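Local structure of hexokinase (Schistosoma mansoni, 1BDG) at residues A[21-26]-A[418-423]; A[384-389]-A[425-430]. The protein catalyses the ATP-dependent phosphorylation of glucose and other hexoses to their 6-phosphates, the first step of glycolysis. One frame throughout, in Å; residues are numbered along the deposited sequence.

Contact 1: residues A[21-26]-A[418-423]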
loop_
_atom_site.group_PDB
_atom_site.type_symbol
_atom_site.label_atom_id
_atom_site.label_comp_id
_atom_site.label_asym_id
_atom_site.label_seq_id
_atom_site.Cartn_x
_atom_site.Cartn_y
_atom_site.Cartn_z
ATOM N N LEU A 21 -6.863 7.122 19.802
ATOM C CA LEU A 21 -5.816 6.355 20.477
ATOM C C LEU A 21 -4.728 7.227 21.085
ATOM O O LEU A 21 -4.499 8.350 20.653
ATOM C CB LEU A 21 -5.227 5.310 19.525
ATOM C CG LEU A 21 -6.281 4.387 18.894
ATOM C CD1 LEU A 21 -5.635 3.076 18.478
ATOM C CD2 LEU A 21 -7.409 4.115 19.888
ATOM N N SER A 22 -4.061 6.675 22.090
ATOM C CA SER A 22 -3.007 7.354 22.834
ATOM C C SER A 22 -1.607 6.957 22.386
ATOM O O SER A 22 -1.427 5.906 21.802
ATOM C CB SER A 22 -3.164 7.014 24.334
ATOM O OG SER A 22 -3.015 5.617 24.595
ATOM N N VAL A 23 -0.604 7.772 22.693
ATOM C CA VAL A 23 0.770 7.419 22.339
ATOM C C VAL A 23 1.074 6.040 22.912
ATOM O O VAL A 23 1.800 5.251 22.309
ATOM C CB VAL A 23 1.789 8.398 22.939
ATOM C CG1 VAL A 23 3.217 7.922 22.653
ATOM C CG2 VAL A 23 1.568 9.781 22.366
ATOM N N VAL A 24 0.483 5.732 24.062
ATOM C CA VAL A 24 0.731 4.440 24.677
ATOM C C VAL A 24 0.135 3.351 23.796
ATOM O O VAL A 24 0.758 2.303 23.604
ATOM C CB VAL A 24 0.178 4.320 26.130
ATOM C CG1 VAL A 24 0.587 2.962 26.709
ATOM C CG2 VAL A 24 0.709 5.464 27.022
ATOM N N ASP A 25 -1.029 3.610 23.206
ATOM C CA ASP A 25 -1.642 2.598 22.360
ATOM C C ASP A 25 -0.698 2.244 21.227
ATOM O O ASP A 25 -0.350 1.082 21.050
ATOM C CB ASP A 25 -3.000 3.055 21.830
ATOM C CG ASP A 25 -4.073 3.072 22.905
ATOM O OD1 ASP A 25 -3.961 2.312 23.886
ATOM O OD2 ASP A 25 -5.048 3.834 22.762
ATOM N N TYR A 26 -0.211 3.253 20.517
ATOM C CA TYR A 26 0.708 3.025 19.411
ATOM C C TYR A 26 1.992 2.328 19.851
ATOM O O TYR A 26 2.466 1.430 19.166
ATOM C CB TYR A 26 0.981 4.334 18.679
ATOM C CG TYR A 26 -0.269 4.896 18.064
ATOM C CD1 TYR A 26 -1.053 4.111 17.234
ATOM C CD2 TYR A 26 -0.699 6.185 18.349
ATOM C CE1 TYR A 26 -2.240 4.584 16.708
ATOM C CE2 TYR A 26 -1.890 6.673 17.820
ATOM C CZ TYR A 26 -2.654 5.855 17.002
ATOM O OH TYR A 26 -3.851 6.275 16.502
ATOM N N ASP A 418 8.322 9.649 15.465
ATOM C CA ASP A 418 9.196 10.426 16.304
ATOM C C ASP A 418 9.100 10.105 17.785
ATOM O O ASP A 418 10.093 10.170 18.494
ATOM C CB ASP A 418 8.943 11.896 16.063
ATOM C CG ASP A 418 10.175 12.619 15.639
ATOM O OD1 ASP A 418 11.214 12.431 16.286
ATOM O OD2 ASP A 418 10.111 13.384 14.663
ATOM N N LYS A 419 7.910 9.780 18.271
ATOM C CA LYS A 419 7.753 9.444 19.693
ATOM C C LYS A 419 8.154 8.001 19.985
ATOM O O LYS A 419 8.339 7.634 21.145
ATOM C CB LYS A 419 6.300 9.637 20.150
ATOM C CG LYS A 419 5.871 11.076 20.291
ATOM C CD LYS A 419 4.368 11.183 20.364
ATOM C CE LYS A 419 3.932 12.630 20.355
ATOM N NZ LYS A 419 4.515 13.360 19.195
ATOM N N LEU A 420 8.236 7.179 18.934
ATOM C CA LEU A 420 8.563 5.758 19.070
ATOM C C LEU A 420 9.865 5.278 18.436
ATOM O O LEU A 420 10.233 4.112 18.614
ATOM C CB LEU A 420 7.427 4.918 18.501
ATOM C CG LEU A 420 6.029 5.337 18.918
ATOM C CD1 LEU A 420 5.002 4.381 18.353
ATOM C CD2 LEU A 420 5.962 5.377 20.438
ATOM N N LYS A 421 10.545 6.126 17.672
ATOM C CA LYS A 421 11.786 5.681 17.039
ATOM C C LYS A 421 12.907 5.607 18.044
ATOM O O LYS A 421 12.799 6.180 19.126
ATOM C CB LYS A 421 12.204 6.612 15.891
ATOM C CG LYS A 421 12.716 7.958 16.317
ATOM C CD LYS A 421 13.068 8.805 15.115
ATOM C CE LYS A 421 13.682 10.134 15.563
ATOM N NZ LYS A 421 14.887 9.921 16.426
ATOM N N PRO A 422 13.972 4.830 17.732
ATOM C CA PRO A 422 15.118 4.718 18.646
ATOM C C PRO A 422 15.673 6.144 18.808
ATOM O O PRO A 422 15.977 6.813 17.804
ATOM C CB PRO A 422 16.092 3.836 17.853
ATOM C CG PRO A 422 15.198 2.948 17.107
ATOM C CD PRO A 422 14.134 3.904 16.595
ATOM N N LYS A 423 15.792 6.610 20.048
ATOM C CA LYS A 423 16.274 7.955 20.322
ATOM C C LYS A 423 17.562 8.365 19.583
ATOM O O LYS A 423 17.812 9.565 19.367
ATOM C CB LYS A 423 16.444 8.149 21.809
#
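V23 and Y26 meet K419 and L420 in a small apolar packing contact between two helix ends: the first turn of helix 23-41 faces the last turn of helix 409-420, almost four hundred residues further on. It lies near the periphery of the chain, away from the sugar and nucleotide sites. V23 turns both methyls to the aliphatic part of K419. CG2 comes within 3.7 Å of K419 CD, and the two side chains cross at about a right angle; it is CD, a methylene, that touches, so the lysine contributes carbon here rather than its charge. With V23 CG1 anti to the backbone N (chi1 175°), that methyl points on toward L420, whose CD2 lies 4.3 Å from it. The other branch of the leucine, CD1, rests on the turn itself, 4.0 Å from Y26 CB and 3.9 Å from Y26 C. The tyrosine thus offers the root of its side chain and its backbone, while its ring leads away from the 418-423 segment. The start of helix 23-41 is closed by a capping box. S22 OG, at the N-cap, accepts from D25 N at 3.1 Å, and in return S22 N gives a nearly straight bond (172°) to D25 OD2, also 3.1 Å long, reaching that oxygen from above the carboxylate plane. The exchange gives the amides of S22 and D25 side-chain acceptors. Helix 357-389 runs beneath both ends: Y26 packs on its R373 and L377, L420 on A383 and P422 on L386, so the two helix ends share one long helix as their floor.

Contact 2: residues A[384-389]-A[425-430]. With SO4 (sulfate ion), chain E.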
loop_
_atom_site.group_PDB
_atom_site.type_symbol
_atom_site.label_atom_id
_atom_site.label_comp_id
_atom_site.label_asym_id
_atom_site.label_seq_id
_atom_site.Cartn_x
_atom_site.Cartn_y
_atom_site.Cartn_z
ATOM N N CYS A 384 8.624 0.824 14.210
ATOM C CA CYS A 384 8.904 -0.573 14.473
ATOM C C CYS A 384 10.018 -1.078 13.574
ATOM O O CYS A 384 10.831 -1.903 13.991
ATOM C CB CYS A 384 7.675 -1.430 14.246
ATOM S SG CYS A 384 8.151 -3.142 14.026
ATOM N N ILE A 385 10.024 -0.612 12.327
ATOM C CA ILE A 385 11.041 -0.992 11.348
ATOM C C ILE A 385 12.383 -0.439 11.807
ATOM O O ILE A 385 13.384 -1.150 11.849
ATOM C CB ILE A 385 10.686 -0.446 9.948
ATOM C CG1 ILE A 385 9.559 -1.273 9.325
ATOM C CG2 ILE A 385 11.890 -0.436 9.059
ATOM C CD1 ILE A 385 9.870 -2.743 9.193
ATOM N N LEU A 386 12.388 0.831 12.183
ATOM C CA LEU A 386 13.593 1.500 12.669
ATOM C C LEU A 386 14.145 0.783 13.905
ATOM O O LEU A 386 15.345 0.834 14.174
ATOM C CB LEU A 386 13.292 2.967 13.014
ATOM C CG LEU A 386 12.814 3.856 11.875
ATOM C CD1 LEU A 386 12.856 5.287 12.330
ATOM C CD2 LEU A 386 13.685 3.675 10.662
ATOM N N ARG A 387 13.256 0.162 14.672
ATOM C CA ARG A 387 13.658 -0.575 15.862
ATOM C C ARG A 387 14.248 -1.932 15.501
ATOM O O ARG A 387 14.912 -2.560 16.312
ATOM C CB ARG A 387 12.479 -0.765 16.806
ATOM C CG ARG A 387 12.058 0.510 17.481
ATOM C CD ARG A 387 11.384 0.249 18.809
ATOM N NE ARG A 387 10.641 1.424 19.257
ATOM C CZ ARG A 387 9.391 1.390 19.715
ATOM N NH1 ARG A 387 8.726 0.240 19.802
ATOM N NH2 ARG A 387 8.810 2.516 20.101
ATOM N N ARG A 388 13.989 -2.367 14.275
ATOM C CA ARG A 388 14.487 -3.632 13.769
ATOM C C ARG A 388 15.763 -3.356 12.994
ATOM O O ARG A 388 16.833 -3.810 13.385
ATOM C CB ARG A 388 13.425 -4.289 12.888
ATOM C CG ARG A 388 13.879 -5.513 12.155
ATOM C CD ARG A 388 12.713 -6.466 11.942
ATOM N NE ARG A 388 12.518 -7.374 13.079
ATOM C CZ ARG A 388 13.362 -8.343 13.450
ATOM N NH1 ARG A 388 14.486 -8.568 12.796
ATOM N NH2 ARG A 388 13.065 -9.103 14.481
ATOM N N ILE A 389 15.665 -2.597 11.909
ATOM C CA ILE A 389 16.846 -2.244 11.124
ATOM C C ILE A 389 17.987 -1.830 12.075
ATOM O O ILE A 389 19.116 -2.301 11.946
ATOM C CB ILE A 389 16.511 -1.113 10.112
ATOM C CG1 ILE A 389 15.783 -1.701 8.905
ATOM C CG2 ILE A 389 17.743 -0.374 9.679
ATOM C CD1 ILE A 389 15.983 -0.931 7.639
ATOM N N THR A 425 18.347 7.169 16.487
ATOM C CA THR A 425 18.220 6.937 15.052
ATOM C C THR A 425 17.863 8.274 14.432
ATOM O O THR A 425 17.120 9.066 15.015
ATOM C CB THR A 425 17.060 5.968 14.685
ATOM O OG1 THR A 425 17.273 4.683 15.285
ATOM C CG2 THR A 425 16.955 5.801 13.166
ATOM N N ARG A 426 18.423 8.562 13.279
ATOM C CA ARG A 426 18.071 9.783 12.599
ATOM C C ARG A 426 17.466 9.204 11.337
ATOM O O ARG A 426 18.039 8.285 10.750
ATOM C CB ARG A 426 19.313 10.600 12.293
ATOM N N PHE A 427 16.283 9.665 10.960
ATOM C CA PHE A 427 15.629 9.137 9.762
ATOM C C PHE A 427 14.966 10.264 9.003
ATOM O O PHE A 427 14.723 11.330 9.583
ATOM C CB PHE A 427 14.537 8.124 10.156
ATOM C CG PHE A 427 13.179 8.749 10.390
ATOM C CD1 PHE A 427 12.897 9.421 11.576
ATOM C CD2 PHE A 427 12.186 8.667 9.422
ATOM C CE1 PHE A 427 11.646 10.004 11.794
ATOM C CE2 PHE A 427 10.933 9.248 9.632
ATOM C CZ PHE A 427 10.663 9.918 10.821
ATOM N N CYS A 428 14.630 10.017 7.738
ATOM C CA CYS A 428 13.917 11.020 6.961
ATOM C C CYS A 428 13.153 10.418 5.786
ATOM O O CYS A 428 13.694 9.606 5.031
ATOM C CB CYS A 428 14.856 12.130 6.488
ATOM S SG CYS A 428 15.821 11.651 5.095
ATOM N N LEU A 429 11.887 10.792 5.654
ATOM C CA LEU A 429 11.061 10.292 4.560
ATOM C C LEU A 429 11.409 10.974 3.235
ATOM O O LEU A 429 11.280 12.188 3.103
ATOM C CB LEU A 429 9.574 10.470 4.885
ATOM C CG LEU A 429 9.067 9.613 6.050
ATOM C CD1 LEU A 429 7.632 9.950 6.395
ATOM C CD2 LEU A 429 9.191 8.147 5.699
ATOM N N ARG A 430 11.857 10.191 2.265
ATOM C CA ARG A 430 12.238 10.705 0.955
ATOM C C ARG A 430 11.264 10.103 -0.061
ATOM O O ARG A 430 11.284 8.896 -0.302
ATOM C CB ARG A 430 13.677 10.263 0.658
ATOM C CG ARG A 430 14.353 10.870 -0.575
ATOM C CD ARG A 430 15.799 10.342 -0.697
ATOM N NE ARG A 430 16.706 11.260 -1.398
ATOM C CZ ARG A 430 16.603 11.596 -2.685
ATOM N NH1 ARG A 430 15.624 11.085 -3.425
ATOM N NH2 ARG A 430 17.466 12.461 -3.227
HETATM S S SO4 E . 15.123 -10.375 15.984
HETATM O O1 SO4 E . 14.130 -9.744 16.815
HETATM O O2 SO4 E . 15.578 -9.439 14.998
HETATM O O3 SO4 E . 16.232 -10.787 16.809
HETATM O O4 SO4 E . 14.555 -11.518 15.320
#
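L386 reaches from the last turns of helix 357-389 to F427 on strand 426-431, and the two side chains cross at about a right angle. A single methyl does most of the work. L386 CD1 approaches the root of the phenylalanine, 3.9 Å from F427 CB and 4.0 Å from F427 CG, and comes to the ring obliquely. The same methyl also lies 4.2 Å from T425 CG2, in the loop just before the strand. With L386 CG anti to its carbonyl carbon (chi1 -62°), CD1 ends up against F427 CB. V394 of the neighbouring strand 393-399 touches both L386 and T425, while V417 of helix 409-420 touches both L386 and F427, so the leucine fits into a junction of helix, sheet and helix.

Two residues on, R388 has polar partners away from the strand. Its chain bends at chi3 and its NH1 makes a salt bridge with E228; a sulfate ion, probably from the crystallisation liquor and also hydrogen-bonded by K232, lies at the edge of the guanidinium, although its modelled position is too close to be trusted in detail. Between helix and strand, by contrast, the contact is purely apolar, with methyl, methylene and ring carbon meeting in a buried place. Directed backbone bonds hold the strand to strand 393-399, whereas on its helix side shape and exclusion of water probably seat it.

Overall arrangement
The centres of contacts 1 and 2 lie 13 Å apart, on the same side of the chain's centre, and they touch: K421 CB and L386 CD1 are 3.9 Å apart, and P422 CG lies 3.6 Å from L386 O. Along the chain the segments alternate: 21-26, 384-389, 418-423, 425-430. Helix 409-420 ends in contact 1 and leads, through residues 421-425, into strand 426-431 of contact 2, the edge of the six-stranded mixed sheet, while helix 357-389 underlies both. Helix 23-41, near the N-terminus, is thereby joined to the C-terminal part of the large subdomain, a packing of distant sequence around one long helix in this ASKHA-type kinase.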